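Local coordinates for phosphoglycerate dehydrogenase (Lactobacillus plantarum, PDB 3EVT), which probably catalyses the NAD-dependent oxidation of 3-phosphoglycerate to 3-phosphohydroxypyruvate, the entry step of serine biosynthesis, as a D-2-hydroxyacid dehydrogenase, at residues T191-V196 / T217-M222; A105-V110 / S133-Q138. One frame throughout, in Å; residues are numbered along the deposited sequence.

Following the chain from its N terminus, helix 93-110 ends in contact 2, where the loop 133-138 returns to it after helix 113-120; that contact closes the intervening 22 residues just before strand 139-143 begins. Contact 1 opens later, when strand 194-197 enters the sheet beside 139-143, and closes at 217-222 after helix 211-215. The two loops therefore follow one another in series, neither nesting nor crossing. Their centres lie about 12 Å apart and they touch directly: Phe194 packs on Met106, and the methyl end of Met222 reaches Val109. Together they tie helix 93-110 to adjacent strands of the Rossmann-type parallel sheet.

Contact 1 of 2, residues T191-V196 / T217-M222; sequences TANFIV and TKQQPM
In Phe194 CG stands anti to the carbonyl carbon (chi1 -55°) and in Met222 anti to the backbone N (174°); with both on one face of a parallel beta bridge that pairs these two residues, the ring and the extended thioether chain come together. Met222 CB lies 3.8 Å from Phe194 CD1, while SD reaches the ring's edge, 5.3 Å from its centroid, a Met-aromatic contact. Met222 N donates to Asn193 O at 2.9 Å, and Ile195 N returns a nearly straight bond to Met222 O, with an angle of 175° at the hydrogen. The Pro221 ring packs against the carbonyls of Ala192 and Asn193, its CB 3.2 Å from Ala192 O. On Ile195 the far methyl CD1 lies 3.8 Å from Pro221 CG, the two side chains running side by side, and also touches Thr217 CG2. Two waters fill out the polar end: one lies 2.9 Å from Ala192 O and accepts from Gln219 N, the other joins Asn193 ND2 to Gln219 O. Asn193 OD1 is taken by Gln139 N, which fixes the amide's other end. Replacing Phe194 with an alanine would probably open a gap beside Met222 and deprive its sulfur of the ring edge. This bridge adds strand 222-225 to strand 194-197, whose other neighbour is 139-143; helix 93-110 covers the face bearing Phe194 and Met222, through Met106, Val109 and Val110.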
ATOM      1  N   THR A 191       5.324 -20.371  -8.690  1.00 47.94           N
ATOM      2  CA  THR A 191       4.219 -19.822  -7.875  1.00 47.29           C
ATOM      3  C   THR A 191       4.008 -18.274  -7.923  1.00 47.03           C
ATOM      4  O   THR A 191       3.023 -17.772  -7.370  1.00 47.29           O
ATOM      5  CB  THR A 191       4.396 -20.242  -6.431  1.00 48.10           C
ATOM      6  OG1 THR A 191       5.652 -19.740  -5.977  1.00 49.21           O
ATOM      7  CG2 THR A 191       4.429 -21.802  -6.316  1.00 49.60           C
ATOM      8  N   ALA A 192       4.914 -17.514  -8.564  1.00 45.55           N
ATOM      9  CA  ALA A 192       4.758 -16.035  -8.682  1.00 44.12           C
ATOM     10  C   ALA A 192       3.471 -15.510  -9.323  1.00 43.32           C
ATOM     11  O   ALA A 192       3.117 -15.890 -10.436  1.00 44.15           O
ATOM     12  CB  ALA A 192       5.979 -15.399  -9.372  1.00 42.51           C
ATOM     13  N   ASN A 193       2.769 -14.609  -8.639  1.00 41.41           N
ATOM     14  CA  ASN A 193       1.771 -13.851  -9.360  1.00 41.91           C
ATOM     15  C   ASN A 193       2.366 -12.582 -10.049  1.00 41.87           C
ATOM     16  O   ASN A 193       1.887 -12.163 -11.110  1.00 41.57           O
ATOM     17  CB  ASN A 193       0.557 -13.549  -8.472  1.00 41.34           C
ATOM     18  CG  ASN A 193       0.035 -14.806  -7.783  1.00 40.68           C
ATOM     19  OD1 ASN A 193       0.355 -15.102  -6.616  1.00 44.87           O
ATOM     20  ND2 ASN A 193      -0.701 -15.590  -8.527  1.00 42.56           N
ATOM     21  N   PHE A 194       3.443 -12.025  -9.487  1.00 41.70           N
ATOM     22  CA  PHE A 194       4.076 -10.808 -10.068  1.00 41.45           C
ATOM     23  C   PHE A 194       5.583 -10.973  -9.970  1.00 41.62           C
ATOM     24  O   PHE A 194       6.132 -11.427  -8.930  1.00 40.88           O
ATOM     25  CB  PHE A 194       3.670  -9.533  -9.273  1.00 41.10           C
ATOM     26  CG  PHE A 194       2.175  -9.340  -9.151  1.00 41.82           C
ATOM     27  CD1 PHE A 194       1.478  -8.517 -10.053  1.00 37.70           C
ATOM     28  CD2 PHE A 194       1.469  -9.986  -8.163  1.00 39.16           C
ATOM     29  CE1 PHE A 194       0.140  -8.349  -9.957  1.00 38.36           C
ATOM     30  CE2 PHE A 194       0.105  -9.816  -8.061  1.00 39.79           C
ATOM     31  CZ  PHE A 194      -0.567  -9.017  -8.967  1.00 38.19           C
ATOM     32  N   ILE A 195       6.237 -10.642 -11.065  1.00 41.63           N
ATOM     33  CA  ILE A 195       7.686 -10.672 -11.137  1.00 41.97           C
ATOM     34  C   ILE A 195       8.200  -9.263 -11.429  1.00 41.69           C
ATOM     35  O   ILE A 195       7.829  -8.646 -12.399  1.00 40.15           O
ATOM     36  CB  ILE A 195       8.175 -11.608 -12.244  1.00 42.57           C
ATOM     37  CG1 ILE A 195       7.689 -13.051 -11.961  1.00 44.71           C
ATOM     38  CG2 ILE A 195       9.692 -11.457 -12.413  1.00 40.58           C
ATOM     39  CD1 ILE A 195       7.861 -14.067 -13.123  1.00 46.18           C
ATOM     40  N   VAL A 196       9.050  -8.771 -10.548  1.00 42.29           N
ATOM     41  CA  VAL A 196       9.583  -7.455 -10.664  1.00 42.76           C
ATOM     42  C   VAL A 196      11.092  -7.534 -10.895  1.00 44.04           C
ATOM     43  O   VAL A 196      11.822  -8.126 -10.114  1.00 43.72           O
ATOM     44  CB  VAL A 196       9.201  -6.576  -9.409  1.00 41.88           C
ATOM     45  CG1 VAL A 196       9.898  -5.180  -9.462  1.00 39.91           C
ATOM     46  CG2 VAL A 196       7.596  -6.425  -9.330  1.00 40.92           C
ATOM     47  N   THR A 217       7.211 -20.245 -15.590  1.00 51.68           N
ATOM     48  CA  THR A 217       6.151 -19.643 -14.780  1.00 50.79           C
ATOM     49  C   THR A 217       4.920 -20.495 -14.945  1.00 50.90           C
ATOM     50  O   THR A 217       4.677 -20.991 -16.046  1.00 51.78           O
ATOM     51  CB  THR A 217       5.779 -18.172 -15.197  1.00 49.91           C
ATOM     52  OG1 THR A 217       5.118 -18.147 -16.476  1.00 48.84           O
ATOM     53  CG2 THR A 217       6.964 -17.255 -15.205  1.00 49.49           C
ATOM     54  N   LYS A 218       4.115 -20.618 -13.902  1.00 50.97           N
ATOM     55  CA  LYS A 218       2.872 -21.358 -14.045  1.00 51.44           C
ATOM     56  C   LYS A 218       1.576 -20.588 -13.652  1.00 50.77           C
ATOM     57  O   LYS A 218       0.473 -21.087 -13.859  1.00 49.57           O
ATOM     58  CB  LYS A 218       3.012 -22.675 -13.273  1.00 52.53           C
ATOM     59  CG  LYS A 218       4.335 -23.385 -13.543  1.00 54.97           C
ATOM     60  CD  LYS A 218       4.176 -24.488 -14.605  1.00 61.64           C
ATOM     61  CE  LYS A 218       5.552 -25.085 -15.057  1.00 62.30           C
ATOM     62  NZ  LYS A 218       6.137 -24.365 -16.268  1.00 63.81           N
ATOM     63  N   GLN A 219       1.685 -19.389 -13.075  1.00 49.36           N
ATOM     64  CA  GLN A 219       0.447 -18.704 -12.641  1.00 48.30           C
ATOM     65  C   GLN A 219       0.043 -17.607 -13.601  1.00 47.95           C
ATOM     66  O   GLN A 219      -0.792 -16.783 -13.276  1.00 47.91           O
ATOM     67  CB  GLN A 219       0.602 -18.069 -11.271  1.00 48.31           C
ATOM     68  CG  GLN A 219       1.151 -18.989 -10.211  1.00 47.35           C
ATOM     69  CD  GLN A 219       0.364 -20.276 -10.130  1.00 49.31           C
ATOM     70  OE1 GLN A 219      -0.864 -20.271 -10.266  1.00 49.17           O
ATOM     71  NE2 GLN A 219       1.069 -21.395  -9.945  1.00 45.27           N
ATOM     72  N   GLN A 220       0.637 -17.605 -14.786  1.00 46.94           N
ATOM     73  CA  GLN A 220       0.488 -16.514 -15.751  1.00 46.93           C
ATOM     74  C   GLN A 220       0.693 -15.128 -15.088  1.00 46.52           C
ATOM     75  O   GLN A 220      -0.227 -14.264 -15.063  1.00 46.05           O
ATOM     76  CB  GLN A 220      -0.822 -16.618 -16.506  1.00 46.59           C
ATOM     77  CG  GLN A 220      -1.157 -18.060 -16.930  1.00 52.38           C
ATOM     78  CD  GLN A 220      -2.454 -18.186 -17.776  1.00 59.15           C
ATOM     79  OE1 GLN A 220      -3.241 -17.249 -17.912  1.00 59.99           O
ATOM     80  NE2 GLN A 220      -2.652 -19.363 -18.355  1.00 64.13           N
ATOM     81  N   PRO A 221       1.913 -14.906 -14.565  1.00 45.35           N
ATOM     82  CA  PRO A 221       2.149 -13.697 -13.745  1.00 45.57           C
ATOM     83  C   PRO A 221       2.260 -12.402 -14.567  1.00 44.66           C
ATOM     84  O   PRO A 221       2.310 -12.423 -15.792  1.00 44.46           O
ATOM     85  CB  PRO A 221       3.480 -14.000 -13.053  1.00 45.07           C
ATOM     86  CG  PRO A 221       4.231 -14.758 -14.161  1.00 45.95           C
ATOM     87  CD  PRO A 221       3.154 -15.639 -14.847  1.00 44.49           C
ATOM     88  N   MET A 222       2.260 -11.269 -13.873  1.00 44.48           N
ATOM     89  CA  MET A 222       2.467  -9.982 -14.506  1.00 42.96           C
ATOM     90  C   MET A 222       3.989  -9.640 -14.382  1.00 43.72           C
ATOM     91  O   MET A 222       4.607  -9.848 -13.321  1.00 43.98           O
ATOM     92  CB  MET A 222       1.562  -8.935 -13.819  1.00 41.97           C
ATOM     93  CG  MET A 222       1.759  -7.464 -14.269  1.00 37.90           C
ATOM     94  SD  MET A 222       0.677  -6.264 -13.443  1.00 30.53           S
ATOM     95  CE  MET A 222       1.215  -4.844 -14.396  1.00 34.29           C
TER
HETATM   96  O   HOH W   1       4.169 -18.000 -12.157  1.00 42.42           O
HETATM   97  O   HOH W   2      -0.677 -14.929 -11.436  1.00 47.20           O

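Contact 2 of 2, residues A105-V110 / S133-Q138; sequences AMLSVV and STLTGQ
Leu135 spreads its two methyls over one side of helix 93-110, between residues a turn apart. CD1 meets the branch of Leu107, 3.6 Å from its CG, and the two side chains cross at about a right angle. CD2 turns to the other neighbours, lying 3.9 Å from Met106 CB and 4.0 Å from Val110 CG2. With CG anti to its carbonyl carbon (chi1 -60°), Leu135 directs this fork at the helix, and it has the largest buried area in the contact.

At the helix's C-terminal end the contact becomes polar. Ser133 N donates to Val110 O at 3.0 Å, so the returning chain meets the carbonyl of the last residue of helix 93-110. Val110 CB packs 3.3 Å from Ser133 OG, and CG2 comes comparably near Ser133 O, whose own partner is Arg111 NH1. The loop is braced from within by Gln138: its NE2 gives a 2.6 Å bond to Thr134 O and a weak one to Ser133 OG. Thr134 O lies near the plane of the Gln138 amide, while NE2 approaches from above the Thr134 carbonyl plane, 45° out of it. A type II turn from Leu135 to Gln138 then reverses the chain, Gly137 taking a positive phi of 93°, and leads into strand 139-143.

Leu107 also packs on Leu107 of the second subunit, which places this contact at the dimer interface. Its chemistry is divided: apolar packing joins Leu135 to the helix, while backbone polar groups of the loop pair off, Ser133 N with Val110 O, Thr134 O with Gln138 NE2, Ser133 O with Arg111, and the NH groups of Leu135 and Thr136 with the two carboxylate oxygens of Glu100 of the second subunit, consistent with a loop held both by hydrogen bonds within the chain and by the second subunit.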
ATOM      1  N   ALA A 105       1.374  -0.059 -10.742  1.00 37.60           N
ATOM      2  CA  ALA A 105       1.234  -0.894 -11.900  1.00 37.67           C
ATOM      3  C   ALA A 105       0.372  -2.116 -11.547  1.00 38.06           C
ATOM      4  O   ALA A 105      -0.510  -2.505 -12.312  1.00 39.48           O
ATOM      5  CB  ALA A 105       2.630  -1.311 -12.405  1.00 37.14           C
ATOM      6  N   MET A 106       0.648  -2.721 -10.394  1.00 38.52           N
ATOM      7  CA  MET A 106       0.027  -3.968  -9.986  1.00 38.91           C
ATOM      8  C   MET A 106      -1.425  -3.718  -9.629  1.00 39.27           C
ATOM      9  O   MET A 106      -2.307  -4.460 -10.058  1.00 40.56           O
ATOM     10  CB  MET A 106       0.773  -4.617  -8.770  1.00 38.87           C
ATOM     11  CG  MET A 106       2.215  -5.156  -9.016  1.00 36.42           C
ATOM     12  SD  MET A 106       2.927  -6.137  -7.632  1.00 30.33           S
ATOM     13  CE  MET A 106       3.018  -4.949  -6.333  1.00 36.81           C
ATOM     14  N   LEU A 107      -1.681  -2.697  -8.817  1.00 39.41           N
ATOM     15  CA  LEU A 107      -3.073  -2.331  -8.421  1.00 38.99           C
ATOM     16  C   LEU A 107      -3.960  -1.868  -9.568  1.00 39.29           C
ATOM     17  O   LEU A 107      -5.141  -2.249  -9.666  1.00 38.11           O
ATOM     18  CB  LEU A 107      -3.059  -1.259  -7.331  1.00 39.28           C
ATOM     19  CG  LEU A 107      -2.706  -1.838  -5.965  1.00 38.68           C
ATOM     20  CD1 LEU A 107      -2.135  -0.725  -4.979  1.00 36.73           C
ATOM     21  CD2 LEU A 107      -3.921  -2.547  -5.394  1.00 35.15           C
ATOM     22  N   SER A 108      -3.423  -1.057 -10.466  1.00 39.80           N
ATOM     23  CA  SER A 108      -4.285  -0.610 -11.535  1.00 42.34           C
ATOM     24  C   SER A 108      -4.728  -1.746 -12.433  1.00 41.84           C
ATOM     25  O   SER A 108      -5.833  -1.704 -12.925  1.00 42.42           O
ATOM     26  CB  SER A 108      -3.678   0.515 -12.352  1.00 43.53           C
ATOM     27  OG  SER A 108      -2.613   0.062 -13.117  1.00 48.16           O
ATOM     28  N   VAL A 109      -3.883  -2.769 -12.593  1.00 41.75           N
ATOM     29  CA  VAL A 109      -4.249  -4.018 -13.257  1.00 40.95           C
ATOM     30  C   VAL A 109      -5.231  -4.864 -12.470  1.00 40.33           C
ATOM     31  O   VAL A 109      -6.326  -5.035 -12.951  1.00 39.71           O
ATOM     32  CB  VAL A 109      -3.030  -4.842 -13.681  1.00 41.52           C
ATOM     33  CG1 VAL A 109      -3.432  -6.341 -13.969  1.00 41.13           C
ATOM     34  CG2 VAL A 109      -2.386  -4.181 -14.912  1.00 41.85           C
ATOM     35  N   VAL A 110      -4.891  -5.338 -11.261  1.00 40.19           N
ATOM     36  CA  VAL A 110      -5.786  -6.289 -10.567  1.00 40.72           C
ATOM     37  C   VAL A 110      -7.079  -5.664 -10.060  1.00 41.04           C
ATOM     38  O   VAL A 110      -8.085  -6.365  -9.925  1.00 41.77           O
ATOM     39  CB  VAL A 110      -5.131  -7.106  -9.414  1.00 39.76           C
ATOM     40  CG1 VAL A 110      -3.949  -7.850  -9.921  1.00 39.13           C
ATOM     41  CG2 VAL A 110      -4.776  -6.192  -8.222  1.00 40.12           C
ATOM     42  N   SER A 133      -8.877  -8.948  -8.739  1.00 47.61           N
ATOM     43  CA  SER A 133      -8.295  -9.729  -7.658  1.00 45.82           C
ATOM     44  C   SER A 133      -7.597  -8.723  -6.743  1.00 44.25           C
ATOM     45  O   SER A 133      -7.584  -7.524  -7.044  1.00 42.67           O
ATOM     46  CB  SER A 133      -7.343 -10.790  -8.253  1.00 46.11           C
ATOM     47  OG  SER A 133      -6.350 -10.192  -9.112  1.00 47.95           O
ATOM     48  N   THR A 134      -7.059  -9.175  -5.616  1.00 42.94           N
ATOM     49  CA  THR A 134      -6.402  -8.269  -4.684  1.00 43.12           C
ATOM     50  C   THR A 134      -4.911  -8.605  -4.610  1.00 43.41           C
ATOM     51  O   THR A 134      -4.530  -9.764  -4.874  1.00 42.42           O
ATOM     52  CB  THR A 134      -7.003  -8.380  -3.240  1.00 43.52           C
ATOM     53  OG1 THR A 134      -6.918  -9.719  -2.806  1.00 42.43           O
ATOM     54  CG2 THR A 134      -8.502  -7.943  -3.181  1.00 45.32           C
ATOM     55  N   LEU A 135      -4.084  -7.633  -4.237  1.00 42.47           N
ATOM     56  CA  LEU A 135      -2.704  -7.940  -3.873  1.00 43.66           C
ATOM     57  C   LEU A 135      -2.610  -8.835  -2.624  1.00 44.29           C
ATOM     58  O   LEU A 135      -1.769  -9.745  -2.540  1.00 43.51           O
ATOM     59  CB  LEU A 135      -1.892  -6.655  -3.664  1.00 43.24           C
ATOM     60  CG  LEU A 135      -1.805  -5.742  -4.915  1.00 41.03           C
ATOM     61  CD1 LEU A 135      -0.876  -4.598  -4.668  1.00 42.29           C
ATOM     62  CD2 LEU A 135      -1.366  -6.507  -6.089  1.00 37.33           C
ATOM     63  N   THR A 136      -3.477  -8.574  -1.650  1.00 44.29           N
ATOM     64  CA  THR A 136      -3.424  -9.350  -0.421  1.00 44.58           C
ATOM     65  C   THR A 136      -3.513 -10.836  -0.783  1.00 45.07           C
ATOM     66  O   THR A 136      -4.336 -11.251  -1.601  1.00 44.65           O
ATOM     67  CB  THR A 136      -4.480  -8.939   0.598  1.00 44.54           C
ATOM     68  OG1 THR A 136      -4.247  -9.636   1.840  1.00 44.28           O
ATOM     69  CG2 THR A 136      -5.892  -9.215   0.079  1.00 44.67           C
ATOM     70  N   GLY A 137      -2.588 -11.619  -0.258  1.00 45.08           N
ATOM     71  CA  GLY A 137      -2.663 -13.044  -0.518  1.00 46.52           C
ATOM     72  C   GLY A 137      -1.865 -13.520  -1.725  1.00 46.78           C
ATOM     73  O   GLY A 137      -1.758 -14.707  -1.907  1.00 48.04           O
ATOM     74  N   GLN A 138      -1.317 -12.616  -2.551  1.00 46.62           N
ATOM     75  CA  GLN A 138      -0.576 -13.030  -3.760  1.00 46.42           C
ATOM     76  C   GLN A 138       0.955 -13.024  -3.554  1.00 46.54           C
ATOM     77  O   GLN A 138       1.466 -12.533  -2.510  1.00 45.51           O
ATOM     78  CB  GLN A 138      -1.028 -12.228  -5.011  1.00 46.29           C
ATOM     79  CG  GLN A 138      -2.547 -12.244  -5.277  1.00 47.21           C
ATOM     80  CD  GLN A 138      -2.933 -11.971  -6.771  1.00 52.63           C
ATOM     81  OE1 GLN A 138      -2.380 -12.610  -7.681  1.00 53.71           O
ATOM     82  NE2 GLN A 138      -3.887 -11.020  -7.019  1.00 50.15           N
TER